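Local coordinates for uncharacterized protein (Methanosaeta thermophila PT, PDB 5HT7) that binds transition-metal ions such as iron(II) through the betagamma-crystallin domain described here, which assembles as a trimer, at residues D21-A26 and R48-Q53; A32-M37 and N74-M79; D7-G12 and I64-A69. All coordinates share one frame; numbering follows the deposited sequence.

Contacts 1 and 3 lie at corresponding folded hairpins of a betagamma-crystallin domain, on opposite sides of the chain's centre, their own centres about 20 Å apart. Each sets its hairpin against another part of the chain: the turn after strand 20-21 in contact 1, the end of strand 63-65 in contact 3. Contact 2, about 10 Å from each by centres, supplies the serines that hold the hairpins: S78 OG lies 2.8 Å from E49 O, and S36 OG 2.7 Å from D7 O. H14 and H16 bind an iron(II) ion that lies about 12 Å from the Q10 side chain of contact 3. Across the trimer interface, D21 in contact 1 pairs with R11 of a neighbouring subunit.

Contact 1 of 3, residues D21-A26 and R48-Q53; sequences DADVGA and REPNFQ
The folded hairpin of a crystallin Greek key, turning through P50, N51 and F52, meets A22 and D23 in the turn that leaves strand 20-21. One backbone bond joins them: N51 N donates to A22 O over 2.7 Å, with an N-H...O angle of 155° and the donor tilted from the carbonyl plane. F52 CG stands beside its own backbone N (chi1 -44°), which brings the far end of the ring back toward A22. The ring meets the A22 methyl obliquely, CB lying 3.7 Å from F52 CZ and equally far from N51 ND2, while F52 CE1 lies 3.9 Å from D21 O. With an alanine at F52 the ring is gone, which would probably uncover the A22 methyl and open a gap beside D21 O. D23 OD1 comes to 3.6 Å from P50 CG. D23 is set by an Asx turn, its N donating to D21 OD1 (2.8 Å). That same oxygen forms a salt bridge with R11 of a neighbouring subunit, while D21 OD2 pairs with K15. With N51 and F52 both at positive phi and S78 OG bonded to E49 O and F52 N, the corner has the features of the folded beta-hairpin found in betagamma-crystallins.

Contact 2 of 3, residues A32-M37 and N74-M79; sequences ATPRSM and NVIGSM
N74 begins the contact through its backbone carbonyl, which T33 approaches with its CB at 3.3 Å. A single water ties this edge together: it accepts from T33 OG1 and donates to both N74 O (2.7 Å) and P34 O, so two carbonyls and a hydroxyl from the two segments share one bridging molecule. The hydroxyl is placed between the backbone N and the carbonyl carbon of its own residue (chi1 59°), which leaves CG2 of T33 alongside N74 O as well. At V75 the chain turns its side chain away from the 32-37 segment, and its carbonyl accepts from the hydroxyl of Y56. I76 then reaches inward. Its CG1 branch is extended, and the terminal CD1 comes to 3.5 Å from CG of the P34 ring, with CG1 at 3.7 Å, the two side chains lying at a slant. G77 and S78 form a classic beta bulge facing Y47. M79 ends the walk by pointing back toward M37: the two thioethers run past each other in opposite senses, CE of M79 lying 4.0 Å from SD of M37. Both chains are bent at their last torsion, and the M79 methyl comes in against the M37 sulfur. M37 belongs to strand 36-39 of one sheet and M79 to strand 78-81 of the other, so their meeting spans the core of the sandwich, where L4 of strand 3-5 touches M37, I76 and M79, and W44 and L46 of strand 44-47 pack on M79.

Contact 3 of 3, residues D7-G12 and I64-A69; sequences DANQRG and IYPSIA
Q10 and N9 reach from the 7-12 hairpin onto I64 and P66 at the end of strand 63-65, and their torsions decide how. With CG anti to the carbonyl carbon (chi1 -62°) and the chain bent at chi2 (75°), Q10 lays its amide across I64: the CG2 methyl stands 3.5 Å from CD and about as far from both OE1 and NE2, so it rests over the flat group. Q10 OE1 continues on to P66 CA at 3.2 Å, standing off one face of the ring; the proline N beside it carries no hydrogen, so no bond forms there. N9 has a similar first torsion, but its amide reaches the CB corner of the ring, where OD1 lies 3.2 Å from P66 CB. The backbone bond runs from N9 N to P66 O over 2.8 Å, in the carbonyl plane and on a lone pair, with an N-H...O angle of 159°. N9 and Q10 both have positive phi, as suits the tight hairpin. Toward the trimer interface, R11 bridges to D21 and I64 packs on F18, both of a neighbouring subunit. Within the chain, Q10 also packs on V38 of strand 36-39, to which edge strand 63-65 is bonded through Y65 and M37.

Contact 1 of 3, residues D21-A26 and R48-Q53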
loop_
_atom_site.group_PDB
_atom_site.type_symbol
_atom_site.label_atom_id
_atom_site.label_comp_id
_atom_site.label_asym_id
_atom_site.label_seq_id
_atom_site.Cartn_x
_atom_site.Cartn_y
_atom_site.Cartn_z
ATOM N N ASP A 21 6.019 -12.937 6.053
ATOM C CA ASP A 21 7.138 -12.123 6.497
ATOM C C ASP A 21 7.784 -12.832 7.670
ATOM O O ASP A 21 7.168 -12.952 8.728
ATOM C CB ASP A 21 6.681 -10.712 6.894
ATOM C CG ASP A 21 7.849 -9.768 7.132
ATOM O OD1 ASP A 21 8.943 -10.247 7.505
ATOM O OD2 ASP A 21 7.685 -8.540 6.939
ATOM N N ALA A 22 9.019 -13.301 7.488
ATOM C CA ALA A 22 9.683 -14.084 8.525
ATOM C C ALA A 22 10.267 -13.207 9.626
ATOM O O ALA A 22 10.752 -13.716 10.628
ATOM C CB ALA A 22 10.795 -14.968 7.911
ATOM N N ASP A 23 10.225 -11.890 9.445
ATOM C CA ASP A 23 10.870 -10.996 10.402
ATOM C C ASP A 23 10.274 -9.595 10.310
ATOM O O ASP A 23 10.918 -8.689 9.792
ATOM C CB ASP A 23 12.374 -10.974 10.134
ATOM C CG ASP A 23 13.201 -10.551 11.340
ATOM O OD1 ASP A 23 12.654 -10.331 12.435
ATOM O OD2 ASP A 23 14.432 -10.458 11.172
ATOM N N VAL A 24 9.043 -9.435 10.792
ATOM C CA VAL A 24 8.340 -8.151 10.684
ATOM C C VAL A 24 9.152 -7.037 11.347
ATOM O O VAL A 24 9.270 -5.926 10.809
ATOM C CB VAL A 24 6.929 -8.210 11.316
ATOM C CG1 VAL A 24 6.326 -6.808 11.405
ATOM C CG2 VAL A 24 6.011 -9.121 10.523
ATOM N N GLY A 25 9.769 -7.359 12.483
ATOM C CA GLY A 25 10.518 -6.377 13.259
ATOM C C GLY A 25 11.834 -5.929 12.648
ATOM O O GLY A 25 12.487 -5.016 13.153
ATOM N N ALA A 26 12.236 -6.580 11.564
ATOM C CA ALA A 26 13.453 -6.209 10.860
ATOM C C ALA A 26 13.191 -5.038 9.905
ATOM O O ALA A 26 14.123 -4.472 9.345
ATOM C CB ALA A 26 14.019 -7.416 10.101
ATOM N N ARG A 48 4.517 -14.718 17.507
ATOM C CA ARG A 48 5.168 -13.760 18.406
ATOM C C ARG A 48 6.623 -13.504 18.050
ATOM O O ARG A 48 7.131 -12.397 18.252
ATOM C CB ARG A 48 5.095 -14.249 19.852
ATOM C CG ARG A 48 3.688 -14.430 20.361
ATOM C CD ARG A 48 3.683 -15.023 21.762
ATOM N NE ARG A 48 2.309 -15.147 22.224
ATOM C CZ ARG A 48 1.546 -16.202 21.986
ATOM N NH1 ARG A 48 2.038 -17.237 21.315
ATOM N NH2 ARG A 48 0.296 -16.224 22.422
ATOM N N GLU A 49 7.295 -14.536 17.540
ATOM C CA GLU A 49 8.725 -14.475 17.261
ATOM C C GLU A 49 8.995 -14.529 15.758
ATOM O O GLU A 49 8.137 -14.953 14.990
ATOM C CB GLU A 49 9.453 -15.628 17.978
ATOM C CG GLU A 49 9.417 -15.516 19.496
ATOM C CD GLU A 49 10.118 -16.664 20.198
ATOM O OE1 GLU A 49 10.713 -17.522 19.507
ATOM O OE2 GLU A 49 10.070 -16.709 21.447
ATOM N N PRO A 50 10.195 -14.105 15.338
ATOM C CA PRO A 50 10.586 -14.242 13.931
ATOM C C PRO A 50 10.595 -15.701 13.487
ATOM O O PRO A 50 10.619 -16.590 14.343
ATOM C CB PRO A 50 12.005 -13.670 13.900
ATOM C CG PRO A 50 12.085 -12.768 15.082
ATOM C CD PRO A 50 11.207 -13.380 16.129
ATOM N N ASN A 51 10.569 -15.930 12.176
ATOM C CA ASN A 51 10.821 -17.257 11.615
ATOM C C ASN A 51 9.758 -18.268 11.999
ATOM O O ASN A 51 10.051 -19.454 12.210
ATOM C CB ASN A 51 12.200 -17.755 12.040
ATOM C CG ASN A 51 13.311 -16.874 11.522
ATOM O OD1 ASN A 51 14.205 -16.475 12.267
ATOM N ND2 ASN A 51 13.254 -16.552 10.237
ATOM N N PHE A 52 8.526 -17.774 12.096
ATOM C CA PHE A 52 7.334 -18.602 12.231
ATOM C C PHE A 52 7.394 -19.483 13.472
ATOM O O PHE A 52 7.089 -20.673 13.424
ATOM C CB PHE A 52 7.143 -19.430 10.953
ATOM C CG PHE A 52 7.350 -18.626 9.698
ATOM C CD1 PHE A 52 6.514 -17.557 9.403
ATOM C CD2 PHE A 52 8.397 -18.907 8.841
ATOM C CE1 PHE A 52 6.710 -16.795 8.266
ATOM C CE2 PHE A 52 8.603 -18.156 7.700
ATOM C CZ PHE A 52 7.753 -17.099 7.406
ATOM N N GLN A 53 7.781 -18.864 14.584
ATOM C CA GLN A 53 7.839 -19.538 15.872
ATOM C C GLN A 53 6.928 -18.850 16.887
ATOM O O GLN A 53 6.765 -17.626 16.861
ATOM C CB GLN A 53 9.282 -19.589 16.371
ATOM C CG GLN A 53 10.174 -20.480 15.483
ATOM C CD GLN A 53 11.618 -20.507 15.925
ATOM O OE1 GLN A 53 11.910 -20.620 17.113
ATOM N NE2 GLN A 53 12.533 -20.417 14.971
#

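Contact 2 of 3, residues A32-M37 and N74-M79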
loop_
_atom_site.group_PDB
_atom_site.type_symbol
_atom_site.label_atom_id
_atom_site.label_comp_id
_atom_site.label_asym_id
_atom_site.label_seq_id
_atom_site.Cartn_x
_atom_site.Cartn_y
_atom_site.Cartn_z
ATOM N N ALA A 32 7.030 0.156 14.808
ATOM C CA ALA A 32 5.860 0.183 15.678
ATOM C C ALA A 32 5.263 -1.203 15.804
ATOM O O ALA A 32 5.367 -2.026 14.896
ATOM C CB ALA A 32 4.816 1.149 15.147
ATOM N N THR A 33 4.638 -1.464 16.940
ATOM C CA THR A 33 3.852 -2.670 17.085
ATOM C C THR A 33 2.555 -2.449 16.341
ATOM O O THR A 33 1.958 -1.374 16.424
ATOM C CB THR A 33 3.579 -2.997 18.555
ATOM O OG1 THR A 33 2.874 -1.900 19.152
ATOM C CG2 THR A 33 4.883 -3.204 19.285
ATOM N N PRO A 34 2.124 -3.445 15.571
ATOM C CA PRO A 34 0.873 -3.245 14.831
ATOM C C PRO A 34 -0.342 -3.270 15.757
ATOM O O PRO A 34 -0.365 -4.047 16.712
ATOM C CB PRO A 34 0.861 -4.426 13.846
ATOM C CG PRO A 34 1.670 -5.470 14.514
ATOM C CD PRO A 34 2.752 -4.740 15.266
ATOM N N ARG A 35 -1.333 -2.417 15.493
ATOM C CA ARG A 35 -2.533 -2.378 16.312
ATOM C C ARG A 35 -3.810 -2.667 15.549
ATOM O O ARG A 35 -4.865 -2.838 16.153
ATOM C CB ARG A 35 -2.640 -1.023 17.014
ATOM C CG ARG A 35 -1.543 -0.871 18.041
ATOM C CD ARG A 35 -1.685 0.373 18.904
ATOM N NE ARG A 35 -0.726 0.303 20.012
ATOM C CZ ARG A 35 -0.528 1.283 20.886
ATOM N NH1 ARG A 35 -1.219 2.414 20.776
ATOM N NH2 ARG A 35 0.358 1.129 21.865
ATOM N N SER A 36 -3.730 -2.714 14.220
ATOM C CA SER A 36 -4.845 -3.219 13.438
ATOM C C SER A 36 -4.338 -3.870 12.161
ATOM O O SER A 36 -3.151 -3.794 11.840
ATOM C CB SER A 36 -5.864 -2.113 13.112
ATOM O OG SER A 36 -5.283 -1.048 12.380
ATOM N N MET A 37 -5.244 -4.532 11.455
ATOM C CA MET A 37 -4.854 -5.343 10.318
ATOM C C MET A 37 -6.014 -5.525 9.359
ATOM O O MET A 37 -7.180 -5.610 9.778
ATOM C CB MET A 37 -4.340 -6.707 10.805
ATOM C CG MET A 37 -4.092 -7.732 9.692
ATOM S SD MET A 37 -3.350 -9.242 10.357
ATOM C CE MET A 37 -4.689 -9.883 11.353
ATOM N N ASN A 74 -0.123 -8.368 20.568
ATOM C CA ASN A 74 0.487 -7.059 20.754
ATOM C C ASN A 74 1.792 -6.930 19.970
ATOM O O ASN A 74 2.234 -5.823 19.661
ATOM C CB ASN A 74 0.712 -6.782 22.246
ATOM C CG ASN A 74 -0.572 -6.364 22.967
ATOM O OD1 ASN A 74 -1.026 -5.226 22.851
ATOM N ND2 ASN A 74 -1.174 -7.302 23.696
ATOM N N VAL A 75 2.398 -8.066 19.636
ATOM C CA VAL A 75 3.605 -8.064 18.825
ATOM C C VAL A 75 3.522 -9.150 17.754
ATOM O O VAL A 75 3.011 -10.239 18.000
ATOM C CB VAL A 75 4.868 -8.263 19.689
ATOM C CG1 VAL A 75 4.772 -9.544 20.500
ATOM C CG2 VAL A 75 6.122 -8.260 18.822
ATOM N N ILE A 76 3.995 -8.839 16.552
ATOM C CA ILE A 76 4.010 -9.821 15.472
ATOM C C ILE A 76 5.437 -9.984 14.977
ATOM O O ILE A 76 5.978 -9.114 14.289
ATOM C CB ILE A 76 3.081 -9.406 14.303
ATOM C CG1 ILE A 76 1.649 -9.201 14.813
ATOM C CG2 ILE A 76 3.117 -10.451 13.190
ATOM C CD1 ILE A 76 0.659 -8.768 13.728
ATOM N N GLY A 77 6.068 -11.095 15.340
ATOM C CA GLY A 77 7.433 -11.312 14.920
ATOM C C GLY A 77 7.493 -11.831 13.498
ATOM O O GLY A 77 8.481 -11.623 12.796
ATOM N N SER A 78 6.445 -12.536 13.089
ATOM C CA SER A 78 6.357 -13.074 11.736
ATOM C C SER A 78 4.909 -13.450 11.446
ATOM O O SER A 78 4.084 -13.536 12.363
ATOM C CB SER A 78 7.273 -14.295 11.560
ATOM O OG SER A 78 6.938 -15.320 12.478
ATOM N N MET A 79 4.593 -13.656 10.172
ATOM C CA MET A 79 3.257 -14.096 9.787
ATOM C C MET A 79 3.300 -14.713 8.402
ATOM O O MET A 79 4.169 -14.389 7.598
ATOM C CB MET A 79 2.251 -12.939 9.826
ATOM C CG MET A 79 2.667 -11.716 9.032
ATOM S SD MET A 79 1.603 -10.283 9.354
ATOM C CE MET A 79 0.018 -10.881 8.871
HETATM O O HOH W 1 0.563 -3.747 19.228
#

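Contact 3 of 3, residues D7-G12 and I64-A69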
loop_
_atom_site.group_PDB
_atom_site.type_symbol
_atom_site.label_atom_id
_atom_site.label_comp_id
_atom_site.label_asym_id
_atom_site.label_seq_id
_atom_site.Cartn_x
_atom_site.Cartn_y
_atom_site.Cartn_z
ATOM N N ASP A 7 -1.629 2.085 14.045
ATOM C CA ASP A 7 -2.688 2.490 14.957
ATOM C C ASP A 7 -3.939 1.655 14.763
ATOM O O ASP A 7 -4.110 0.996 13.741
ATOM C CB ASP A 7 -3.019 3.978 14.779
ATOM C CG ASP A 7 -1.838 4.876 15.089
ATOM O OD1 ASP A 7 -1.059 4.550 16.014
ATOM O OD2 ASP A 7 -1.681 5.902 14.400
ATOM N N ALA A 8 -4.825 1.700 15.752
ATOM C CA ALA A 8 -6.112 1.039 15.640
ATOM C C ALA A 8 -6.928 1.635 14.495
ATOM O O ALA A 8 -6.680 2.764 14.068
ATOM C CB ALA A 8 -6.883 1.144 16.959
ATOM N N ASN A 9 -7.881 0.859 13.989
ATOM C CA ASN A 9 -8.821 1.319 12.976
ATOM C C ASN A 9 -8.147 1.724 11.667
ATOM O O ASN A 9 -8.590 2.668 10.992
ATOM C CB ASN A 9 -9.669 2.484 13.515
ATOM C CG ASN A 9 -10.597 2.048 14.629
ATOM O OD1 ASN A 9 -11.465 1.192 14.429
ATOM N ND2 ASN A 9 -10.430 2.638 15.807
ATOM N N GLN A 10 -7.086 0.990 11.315
ATOM C CA GLN A 10 -6.460 1.094 9.997
ATOM C C GLN A 10 -5.897 2.494 9.746
ATOM O O GLN A 10 -6.085 3.078 8.675
ATOM C CB GLN A 10 -7.466 0.711 8.911
ATOM C CG GLN A 10 -7.971 -0.727 9.002
ATOM C CD GLN A 10 -8.981 -0.931 10.116
ATOM O OE1 GLN A 10 -8.823 -1.818 10.957
ATOM N NE2 GLN A 10 -10.014 -0.099 10.137
ATOM N N ARG A 11 -5.198 3.022 10.744
ATOM C CA ARG A 11 -4.565 4.320 10.628
ATOM C C ARG A 11 -3.106 4.213 11.043
ATOM O O ARG A 11 -2.680 3.179 11.570
ATOM C CB ARG A 11 -5.334 5.357 11.471
ATOM C CG ARG A 11 -6.796 5.523 10.991
ATOM C CD ARG A 11 -7.644 6.490 11.831
ATOM N NE ARG A 11 -8.883 6.842 11.122
ATOM C CZ ARG A 11 -10.113 6.622 11.579
ATOM N NH1 ARG A 11 -10.284 6.061 12.771
ATOM N NH2 ARG A 11 -11.181 6.972 10.847
ATOM N N GLY A 12 -2.331 5.263 10.794
ATOM C CA GLY A 12 -0.909 5.227 11.083
ATOM C C GLY A 12 -0.115 4.600 9.949
ATOM O O GLY A 12 -0.690 4.197 8.934
ATOM N N ILE A 64 -11.604 -7.002 8.238
ATOM C CA ILE A 64 -11.021 -5.801 8.819
ATOM C C ILE A 64 -10.957 -5.959 10.338
ATOM O O ILE A 64 -11.985 -6.176 10.990
ATOM C CB ILE A 64 -11.845 -4.542 8.444
ATOM C CG1 ILE A 64 -11.878 -4.358 6.921
ATOM C CG2 ILE A 64 -11.277 -3.308 9.102
ATOM C CD1 ILE A 64 -12.744 -3.183 6.458
ATOM N N TYR A 65 -9.753 -5.861 10.900
ATOM C CA TYR A 65 -9.537 -6.081 12.335
ATOM C C TYR A 65 -8.986 -4.831 13.019
ATOM O O TYR A 65 -7.776 -4.656 13.124
ATOM C CB TYR A 65 -8.597 -7.274 12.543
ATOM C CG TYR A 65 -9.086 -8.514 11.834
ATOM C CD1 TYR A 65 -10.021 -9.354 12.430
ATOM C CD2 TYR A 65 -8.650 -8.822 10.553
ATOM C CE1 TYR A 65 -10.489 -10.485 11.774
ATOM C CE2 TYR A 65 -9.110 -9.952 9.891
ATOM C CZ TYR A 65 -10.032 -10.779 10.511
ATOM O OH TYR A 65 -10.499 -11.898 9.858
ATOM N N PRO A 66 -9.887 -3.956 13.495
ATOM C CA PRO A 66 -9.539 -2.598 13.939
ATOM C C PRO A 66 -8.736 -2.534 15.222
ATOM O O PRO A 66 -8.172 -1.482 15.518
ATOM C CB PRO A 66 -10.906 -1.940 14.156
ATOM C CG PRO A 66 -11.870 -2.783 13.400
ATOM C CD PRO A 66 -11.341 -4.173 13.526
ATOM N N SER A 67 -8.695 -3.626 15.981
ATOM C CA SER A 67 -7.940 -3.639 17.232
ATOM C C SER A 67 -7.446 -5.038 17.568
ATOM O O SER A 67 -8.111 -5.777 18.294
ATOM C CB SER A 67 -8.801 -3.099 18.377
ATOM O OG SER A 67 -8.053 -3.040 19.581
ATOM N N ILE A 68 -6.279 -5.413 17.059
ATOM C CA ILE A 68 -5.879 -6.809 17.188
ATOM C C ILE A 68 -5.445 -7.137 18.622
ATOM O O ILE A 68 -5.299 -8.300 18.972
ATOM C CB ILE A 68 -4.764 -7.184 16.188
ATOM C CG1 ILE A 68 -3.545 -6.280 16.335
ATOM C CG2 ILE A 68 -5.299 -7.111 14.764
ATOM C CD1 ILE A 68 -2.422 -6.641 15.344
ATOM N N ALA A 69 -5.267 -6.114 19.453
ATOM C CA ALA A 69 -5.058 -6.330 20.883
ATOM C C ALA A 69 -6.232 -7.089 21.507
ATOM O O ALA A 69 -6.053 -7.817 22.480
ATOM C CB ALA A 69 -4.842 -5.013 21.599
#